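Local coordinates for protein ribulose bisphosphate carboxylase small chain (Galdieria sulphuraria, PDB 4F0H) that probably serves as the small subunit of the hexadecameric RuBisCO, supporting large subunits that fix carbon dioxide onto ribulose 1,5-bisphosphate, at residues Lys81-Ser86 and Glu92-Ser97; Tyr25-Ser28 and Ala32-Ile35; Lys20-Tyr25 and Ile96-Asn101. All coordinates share one frame; numbering follows the deposited sequence.

Contact 1: Lys81-Ser86 and Glu92-Ser97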
loop_
_atom_site.group_PDB
_atom_site.type_symbol
_atom_site.label_atom_id
_atom_site.label_comp_id
_atom_site.label_asym_id
_atom_site.label_seq_id
_atom_site.Cartn_x
_atom_site.Cartn_y
_atom_site.Cartn_z
ATOM N N LYS B 81 -42.484 2.777 -27.174
ATOM C CA LYS B 81 -42.434 1.371 -26.931
ATOM C C LYS B 81 -43.476 0.894 -25.963
ATOM O O LYS B 81 -43.995 1.657 -25.134
ATOM C CB LYS B 81 -41.061 0.931 -26.412
ATOM C CG LYS B 81 -40.612 1.681 -25.140
ATOM C CD LYS B 81 -39.261 1.173 -24.675
ATOM C CE LYS B 81 -38.952 1.524 -23.215
ATOM N NZ LYS B 81 -37.470 1.490 -23.066
ATOM N N VAL B 82 -43.750 -0.401 -26.041
ATOM C CA VAL B 82 -44.690 -0.970 -25.095
ATOM C C VAL B 82 -43.921 -1.885 -24.220
ATOM O O VAL B 82 -43.041 -2.605 -24.730
ATOM C CB VAL B 82 -45.843 -1.733 -25.818
ATOM C CG1 VAL B 82 -46.758 -2.351 -24.777
ATOM C CG2 VAL B 82 -46.642 -0.744 -26.659
ATOM N N VAL B 83 -44.209 -1.882 -22.925
ATOM C CA VAL B 83 -43.344 -2.610 -22.008
ATOM C C VAL B 83 -44.224 -3.473 -21.131
ATOM O O VAL B 83 -45.248 -3.016 -20.696
ATOM C CB VAL B 83 -42.540 -1.617 -21.109
ATOM C CG1 VAL B 83 -41.636 -2.364 -20.190
ATOM C CG2 VAL B 83 -41.630 -0.772 -21.937
ATOM N N GLY B 84 -43.863 -4.732 -20.886
ATOM C CA GLY B 84 -44.713 -5.561 -19.997
ATOM C C GLY B 84 -43.899 -5.949 -18.789
ATOM O O GLY B 84 -42.799 -6.564 -18.938
ATOM N N PHE B 85 -44.410 -5.569 -17.603
ATOM C CA PHE B 85 -43.743 -5.764 -16.319
ATOM C C PHE B 85 -44.395 -6.972 -15.665
ATOM O O PHE B 85 -45.636 -7.020 -15.525
ATOM C CB PHE B 85 -44.023 -4.560 -15.403
ATOM C CG PHE B 85 -43.493 -3.288 -15.921
ATOM C CD1 PHE B 85 -42.115 -3.021 -15.869
ATOM C CD2 PHE B 85 -44.334 -2.356 -16.471
ATOM C CE1 PHE B 85 -41.609 -1.831 -16.373
ATOM C CE2 PHE B 85 -43.840 -1.129 -16.980
ATOM C CZ PHE B 85 -42.474 -0.878 -16.945
ATOM N N SER B 86 -43.551 -7.936 -15.278
ATOM C CA SER B 86 -43.980 -9.094 -14.500
ATOM C C SER B 86 -43.743 -8.840 -13.016
ATOM O O SER B 86 -42.669 -8.312 -12.609
ATOM C CB SER B 86 -43.193 -10.306 -14.908
ATOM O OG SER B 86 -43.352 -11.295 -13.886
ATOM N N GLU B 92 -40.005 -9.812 -11.198
ATOM C CA GLU B 92 -40.249 -8.432 -10.800
ATOM C C GLU B 92 -39.493 -7.403 -11.656
ATOM O O GLU B 92 -38.700 -6.568 -11.162
ATOM C CB GLU B 92 -39.953 -8.258 -9.307
ATOM C CG GLU B 92 -40.776 -9.160 -8.407
ATOM C CD GLU B 92 -40.256 -9.225 -6.973
ATOM O OE1 GLU B 92 -40.716 -8.456 -6.100
ATOM O OE2 GLU B 92 -39.407 -10.088 -6.698
ATOM N N SER B 93 -39.775 -7.435 -12.949
ATOM C CA SER B 93 -38.971 -6.710 -13.903
ATOM C C SER B 93 -39.707 -6.740 -15.216
ATOM O O SER B 93 -40.753 -7.399 -15.344
ATOM C CB SER B 93 -37.620 -7.418 -14.120
ATOM O OG SER B 93 -36.683 -6.559 -14.849
ATOM N N THR B 94 -39.130 -6.055 -16.207
ATOM C CA THR B 94 -39.556 -6.206 -17.591
ATOM C C THR B 94 -39.328 -7.609 -18.151
ATOM O O THR B 94 -38.282 -8.207 -17.919
ATOM C CB THR B 94 -38.818 -5.185 -18.425
ATOM O OG1 THR B 94 -39.131 -3.856 -17.916
ATOM C CG2 THR B 94 -39.220 -5.292 -19.896
ATOM N N ILE B 95 -40.321 -8.166 -18.849
ATOM C CA ILE B 95 -40.132 -9.372 -19.593
ATOM C C ILE B 95 -40.404 -9.232 -21.103
ATOM O O ILE B 95 -40.253 -10.205 -21.821
ATOM C CB ILE B 95 -40.923 -10.606 -19.045
ATOM C CG1 ILE B 95 -42.406 -10.457 -19.286
ATOM C CG2 ILE B 95 -40.592 -10.933 -17.543
ATOM C CD1 ILE B 95 -43.121 -11.916 -19.305
ATOM N N ILE B 96 -40.803 -8.043 -21.577
ATOM C CA ILE B 96 -40.928 -7.826 -23.000
ATOM C C ILE B 96 -40.991 -6.314 -23.199
ATOM O O ILE B 96 -41.563 -5.598 -22.333
ATOM C CB ILE B 96 -42.191 -8.523 -23.557
ATOM C CG1 ILE B 96 -42.284 -8.371 -25.055
ATOM C CG2 ILE B 96 -43.457 -7.940 -22.979
ATOM C CD1 ILE B 96 -43.430 -9.124 -25.661
ATOM N N SER B 97 -40.419 -5.837 -24.298
ATOM C CA SER B 97 -40.355 -4.360 -24.616
ATOM C C SER B 97 -40.113 -4.195 -26.124
ATOM O O SER B 97 -39.081 -4.619 -26.627
ATOM C CB SER B 97 -39.247 -3.720 -23.808
ATOM O OG SER B 97 -38.951 -2.399 -24.201
HETATM O O HOH W 1 -37.123 -1.246 -22.385
#
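Ser86 of segment 81-86 faces both Glu92 and Ser93 of segment 92-97, which makes a G1 beta bulge at the loop end of an antiparallel beta hairpin. Glu92 holds the bulge position with positive phi and psi (46° and 59°). Backbone hydrogen bonds hold the two strands. Ser86 N donates to Ser93 O at 2.8 Å, and Ser93 N returns a more bent bond to Ser86 O. Further along, Gly84 N donates to Ile96 O. Ile95 N donates to Gly84 O at 3.0 Å. At Ile95 the second strand turns a corner. C-H groups add weaker links, as where Ser97 CA lies 3.2 Å from Val82 O.

One face of the hairpin carries Val83, Phe85, Thr94 and Ser97. Thr94 OG1 approaches the Phe85 ring obliquely, 3.6 Å from Phe85 CE1. Its methyl, Thr94 CG2, lies 3.8 Å from Val83 CG1. The same Val83 methyl sits over one face of the Phe85 ring, offset toward the rim. An alanine in place of Thr94 would lack both branches, and is likely to leave a gap beside Val83 CG1 and the Phe85 ring. The other face carries Ser86 and Ile96, and there Ile96 CG2 rests against the backbone of Gly84. Ile95 CG2, at the corner, meets Ser86 CB.

Several polar ends have partners beyond the two segments. Ser93 OG bonds an acidic side chain of a chain of another protein, presumably the large subunit. Ser86 OG is hydrogen-bonded to the backbone N of Glu88. Lys81 instead turns to Ser97. It has its CG between backbone N and carbonyl carbon (chi1 56°), and the extended chain beyond runs past Ser97 OG. One water bridges the two side chains, 2.8 Å from Lys81 NZ and 2.8 Å from Ser97 OG.

Contact 2: Tyr25-Ser28 and Ala32-Ile35; sequences YMIS and AIGI
Met26 and Ile33 reach toward each other across the space between helix 16-28 and strand 32-38. This is helix-to-sheet packing between consecutive elements of the alpha/beta fold of the RuBisCO small subunit. The two side chains meet at an oblique angle rather than head on. The thioether of Met26 starts out straight, with SD anti to CA (chi2 180°). It then bends at chi3 (61°), and this bend carries the terminal methyl round to the isoleucine. Met26 CE comes 3.6 Å from Ile33 CG1. Nearer the helix, Met26 CB lies 4.1 Å from Ile33 CD1. The methionine therefore touches the longer branch of Ile33 at two points, with its root and with its tip.

Ile33 presents that branch because CG1 stands beside the backbone N, anti to the carbonyl carbon. Its other branch, CG2, takes the place anti to the backbone N and lies farther from Met26 CE than CG1 does. Ile27 adds a looser touch from the next position of the helix, with Ile27 CG1 4.4 Å from Ile33 CD1. The end of Ile33 thus has Met26 CB and Ile27 CG1 as its neighbours on the helix. The contact is entirely apolar, with no hydrogen bond between the segments.

Three residues join the helix to the strand. Leu31 of that connection packs on Met26. Ile27 also touches Val58. Ile33 also touches Val64 of helix 61-74 and Val82 of strand 79-86, so the contact fills the angle between the two helices and the sheet they cover. The same Met26 methyl that meets Ile33 also packs on Gly84 of strand 79-86 and on Ile96 of strand 93-101.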
loop_
_atom_site.group_PDB
_atom_site.type_symbol
_atom_site.label_atom_id
_atom_site.label_comp_id
_atom_site.label_asym_id
_atom_site.label_seq_id
_atom_site.Cartn_x
_atom_site.Cartn_y
_atom_site.Cartn_z
ATOM N N TYR B 25 -50.868 -11.654 -25.531
ATOM C CA TYR B 25 -49.903 -12.483 -24.863
ATOM C C TYR B 25 -49.608 -11.877 -23.457
ATOM O O TYR B 25 -49.633 -12.563 -22.414
ATOM C CB TYR B 25 -48.630 -12.595 -25.754
ATOM C CG TYR B 25 -47.394 -13.044 -24.987
ATOM C CD1 TYR B 25 -47.134 -14.393 -24.741
ATOM C CD2 TYR B 25 -46.466 -12.074 -24.521
ATOM C CE1 TYR B 25 -45.988 -14.786 -23.998
ATOM C CE2 TYR B 25 -45.327 -12.437 -23.788
ATOM C CZ TYR B 25 -45.102 -13.790 -23.521
ATOM O OH TYR B 25 -43.959 -14.092 -22.789
ATOM N N MET B 26 -49.312 -10.581 -23.445
ATOM C CA MET B 26 -49.050 -9.885 -22.182
ATOM C C MET B 26 -50.151 -10.120 -21.149
ATOM O O MET B 26 -49.884 -10.328 -19.964
ATOM C CB MET B 26 -48.824 -8.381 -22.422
ATOM C CG MET B 26 -47.735 -8.204 -23.491
ATOM S SD MET B 26 -47.402 -6.484 -23.841
ATOM C CE MET B 26 -46.872 -5.952 -22.263
ATOM N N ILE B 27 -51.390 -10.078 -21.621
ATOM C CA ILE B 27 -52.545 -10.222 -20.760
ATOM C C ILE B 27 -52.587 -11.630 -20.231
ATOM O O ILE B 27 -52.860 -11.847 -19.063
ATOM C CB ILE B 27 -53.835 -9.887 -21.498
ATOM C CG1 ILE B 27 -53.929 -8.384 -21.854
ATOM C CG2 ILE B 27 -55.091 -10.256 -20.668
ATOM C CD1 ILE B 27 -55.232 -8.078 -22.582
ATOM N N SER B 28 -52.299 -12.597 -21.091
ATOM C CA SER B 28 -52.368 -13.973 -20.678
ATOM C C SER B 28 -51.265 -14.207 -19.659
ATOM O O SER B 28 -51.409 -15.058 -18.823
ATOM C CB SER B 28 -52.199 -14.870 -21.888
ATOM O OG SER B 28 -50.797 -14.911 -22.178
ATOM N N ALA B 32 -48.415 -6.027 -16.025
ATOM C CA ALA B 32 -48.762 -4.603 -16.118
ATOM C C ALA B 32 -48.239 -4.064 -17.472
ATOM O O ALA B 32 -47.179 -4.492 -17.965
ATOM C CB ALA B 32 -48.092 -3.835 -14.948
ATOM N N ILE B 33 -48.975 -3.178 -18.144
ATOM C CA ILE B 33 -48.558 -2.754 -19.475
ATOM C C ILE B 33 -48.295 -1.262 -19.499
ATOM O O ILE B 33 -49.194 -0.490 -19.143
ATOM C CB ILE B 33 -49.638 -3.157 -20.520
ATOM C CG1 ILE B 33 -49.791 -4.665 -20.543
ATOM C CG2 ILE B 33 -49.399 -2.486 -21.900
ATOM C CD1 ILE B 33 -51.041 -5.127 -21.136
ATOM N N GLY B 34 -47.063 -0.868 -19.884
ATOM C CA GLY B 34 -46.662 0.518 -19.914
ATOM C C GLY B 34 -46.333 0.999 -21.327
ATOM O O GLY B 34 -45.781 0.237 -22.148
ATOM N N ILE B 35 -46.675 2.241 -21.621
ATOM C CA ILE B 35 -46.382 2.831 -22.908
ATOM C C ILE B 35 -45.380 3.972 -22.597
ATOM O O ILE B 35 -45.658 4.846 -21.752
ATOM C CB ILE B 35 -47.651 3.435 -23.530
ATOM C CG1 ILE B 35 -48.576 2.359 -24.043
ATOM C CG2 ILE B 35 -47.295 4.361 -24.760
ATOM C CD1 ILE B 35 -50.013 2.877 -24.224
#

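Contact 3: Lys20-Tyr25 and Ile96-Asn101; sequences KKQIDY and ISFIVN
Helix 16-28 packs on the antiparallel sheet of the RuBisCO small subunit, and here Gln22 and Tyr25 meet Ile96 and Phe98 of strand 93-101, which is an outermost strand of that sheet within this chain. The helical segment 20-25 and strand 96-99 run almost antiparallel, at 169°, with their axes 11.2 Å apart. Side chains alone bridge that distance.

Gln22 works with two parts. Its CB comes obliquely to the end of the Phe98 ring, 3.8 Å from Phe98 CZ. Its chain then bends at chi2 (-58°) and brings Gln22 OE1 to 4.1 Å from Ile96 CD1. The Gln22 and Ile96 chains cross at about a right angle. Tyr25, one turn after Gln22, meets the same Ile96 methyl: Tyr25 CE2 is 4.3 Å from Ile96 CD1. Ile96 extends to that point with both side-chain torsions anti. Its methyl thus lies against both Gln22 and Tyr25. Residues of nearby loops pack on the same group, with Phe8 against Gln22, Thr7 against Ile96 and Leu14 against Phe98.

No hydrogen bond joins helix to strand here. Gln22 OE1 is instead bonded to a polar side chain of a chain of another protein, probably the large subunit. Gln22 thus combines an aliphatic root in the small-subunit core with an amide used between subunits.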
loop_
_atom_site.group_PDB
_atom_site.type_symbol
_atom_site.label_atom_id
_atom_site.label_comp_id
_atom_site.label_asym_id
_atom_site.label_seq_id
_atom_site.Cartn_x
_atom_site.Cartn_y
_atom_site.Cartn_z
ATOM N N LYS B 20 -51.851 -6.041 -31.393
ATOM C CA LYS B 20 -52.962 -6.509 -30.650
ATOM C C LYS B 20 -52.687 -7.948 -30.156
ATOM O O LYS B 20 -53.055 -8.274 -29.034
ATOM C CB LYS B 20 -54.198 -6.389 -31.554
ATOM C CG LYS B 20 -55.472 -6.752 -30.936
ATOM C CD LYS B 20 -55.780 -8.183 -31.150
ATOM C CE LYS B 20 -57.015 -8.588 -30.309
ATOM N NZ LYS B 20 -57.225 -10.065 -30.447
ATOM N N LYS B 21 -52.044 -8.786 -30.980
ATOM C CA LYS B 21 -51.782 -10.132 -30.568
ATOM C C LYS B 21 -50.679 -10.167 -29.482
ATOM O O LYS B 21 -50.751 -11.020 -28.606
ATOM C CB LYS B 21 -51.450 -11.070 -31.719
ATOM C CG LYS B 21 -52.543 -11.115 -32.810
ATOM C CD LYS B 21 -52.221 -12.155 -33.915
ATOM C CE LYS B 21 -53.314 -12.173 -35.065
ATOM N NZ LYS B 21 -53.549 -10.882 -35.795
ATOM N N GLN B 22 -49.697 -9.243 -29.537
ATOM C CA GLN B 22 -48.754 -9.093 -28.435
ATOM C C GLN B 22 -49.427 -8.614 -27.132
ATOM O O GLN B 22 -49.060 -9.083 -26.069
ATOM C CB GLN B 22 -47.540 -8.235 -28.798
ATOM C CG GLN B 22 -46.747 -8.669 -30.027
ATOM C CD GLN B 22 -46.230 -10.058 -29.895
ATOM O OE1 GLN B 22 -45.703 -10.462 -28.837
ATOM N NE2 GLN B 22 -46.437 -10.847 -30.948
ATOM N N ILE B 23 -50.402 -7.728 -27.194
ATOM C CA ILE B 23 -51.148 -7.381 -25.967
ATOM C C ILE B 23 -51.858 -8.630 -25.380
ATOM O O ILE B 23 -51.777 -8.898 -24.178
ATOM C CB ILE B 23 -52.202 -6.290 -26.223
ATOM C CG1 ILE B 23 -51.629 -5.065 -26.936
ATOM C CG2 ILE B 23 -52.795 -5.790 -24.948
ATOM C CD1 ILE B 23 -50.223 -4.832 -26.580
ATOM N N ASP B 24 -52.552 -9.400 -26.235
ATOM C CA ASP B 24 -53.115 -10.683 -25.802
ATOM C C ASP B 24 -52.085 -11.540 -25.013
ATOM O O ASP B 24 -52.361 -12.075 -23.945
ATOM C CB ASP B 24 -53.622 -11.442 -27.025
ATOM C CG ASP B 24 -54.976 -10.903 -27.540
ATOM O OD1 ASP B 24 -55.262 -11.018 -28.745
ATOM O OD2 ASP B 24 -55.773 -10.357 -26.738
ATOM N N TYR B 25 -50.868 -11.654 -25.531
ATOM C CA TYR B 25 -49.903 -12.483 -24.863
ATOM C C TYR B 25 -49.608 -11.877 -23.457
ATOM O O TYR B 25 -49.633 -12.563 -22.414
ATOM C CB TYR B 25 -48.630 -12.595 -25.754
ATOM C CG TYR B 25 -47.394 -13.044 -24.987
ATOM C CD1 TYR B 25 -47.134 -14.393 -24.741
ATOM C CD2 TYR B 25 -46.466 -12.074 -24.521
ATOM C CE1 TYR B 25 -45.988 -14.786 -23.998
ATOM C CE2 TYR B 25 -45.327 -12.437 -23.788
ATOM C CZ TYR B 25 -45.102 -13.790 -23.521
ATOM O OH TYR B 25 -43.959 -14.092 -22.789
ATOM N N ILE B 96 -40.803 -8.043 -21.577
ATOM C CA ILE B 96 -40.928 -7.826 -23.000
ATOM C C ILE B 96 -40.991 -6.314 -23.199
ATOM O O ILE B 96 -41.563 -5.598 -22.333
ATOM C CB ILE B 96 -42.191 -8.523 -23.557
ATOM C CG1 ILE B 96 -42.284 -8.371 -25.055
ATOM C CG2 ILE B 96 -43.457 -7.940 -22.979
ATOM C CD1 ILE B 96 -43.430 -9.124 -25.661
ATOM N N SER B 97 -40.419 -5.837 -24.298
ATOM C CA SER B 97 -40.355 -4.360 -24.616
ATOM C C SER B 97 -40.113 -4.195 -26.124
ATOM O O SER B 97 -39.081 -4.619 -26.627
ATOM C CB SER B 97 -39.247 -3.720 -23.808
ATOM O OG SER B 97 -38.951 -2.399 -24.201
ATOM N N PHE B 98 -41.090 -3.649 -26.865
ATOM C CA PHE B 98 -40.897 -3.532 -28.298
ATOM C C PHE B 98 -41.406 -2.179 -28.812
ATOM O O PHE B 98 -42.332 -1.500 -28.245
ATOM C CB PHE B 98 -41.586 -4.707 -29.017
ATOM C CG PHE B 98 -43.032 -4.796 -28.721
ATOM C CD1 PHE B 98 -43.485 -5.526 -27.638
ATOM C CD2 PHE B 98 -43.964 -4.132 -29.525
ATOM C CE1 PHE B 98 -44.831 -5.608 -27.361
ATOM C CE2 PHE B 98 -45.312 -4.205 -29.242
ATOM C CZ PHE B 98 -45.743 -4.942 -28.134
ATOM N N ILE B 99 -40.795 -1.788 -29.905
ATOM C CA ILE B 99 -41.053 -0.540 -30.519
ATOM C C ILE B 99 -42.351 -0.605 -31.341
ATOM O O ILE B 99 -42.572 -1.542 -32.128
ATOM C CB ILE B 99 -39.907 -0.119 -31.475
ATOM C CG1 ILE B 99 -38.558 -0.115 -30.764
ATOM C CG2 ILE B 99 -40.176 1.255 -32.095
ATOM C CD1 ILE B 99 -38.402 0.925 -29.831
ATOM N N VAL B 100 -43.189 0.422 -31.139
ATOM C CA VAL B 100 -44.482 0.603 -31.879
ATOM C C VAL B 100 -44.549 1.929 -32.615
ATOM O O VAL B 100 -45.545 2.249 -33.292
ATOM C CB VAL B 100 -45.704 0.526 -30.951
ATOM C CG1 VAL B 100 -45.785 -0.786 -30.297
ATOM C CG2 VAL B 100 -45.665 1.687 -29.913
ATOM N N ASN B 101 -43.527 2.748 -32.442
ATOM C CA ASN B 101 -43.389 3.916 -33.319
ATOM C C ASN B 101 -41.971 4.365 -33.443
ATOM O O ASN B 101 -41.297 4.492 -32.419
ATOM C CB ASN B 101 -44.207 5.050 -32.741
ATOM C CG ASN B 101 -44.366 6.201 -33.703
ATOM O OD1 ASN B 101 -43.773 7.259 -33.517
ATOM N ND2 ASN B 101 -45.155 6.006 -34.738
#

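The three contacts describe one helix-on-sheet unit. Contact 2 comes first along the chain, and both segments of contact 1 follow it. Contact 3 starts on the helix of contact 2 and ends on the strand of contact 1, sharing Tyr25 with one and Ile96 and Ser97 with the other. Centres lie about 8 Å apart for contacts 1 and 2 and for 2 and 3, and about 10 Å for 1 and 3. Strands 32-38, 79-86 and 93-101 are consecutive in one antiparallel sheet. Helix 16-28 lies over one face of it. The fold is thereby tied from neighbouring helix and strand to a strand, outermost within this chain, that also meets another protein's chain.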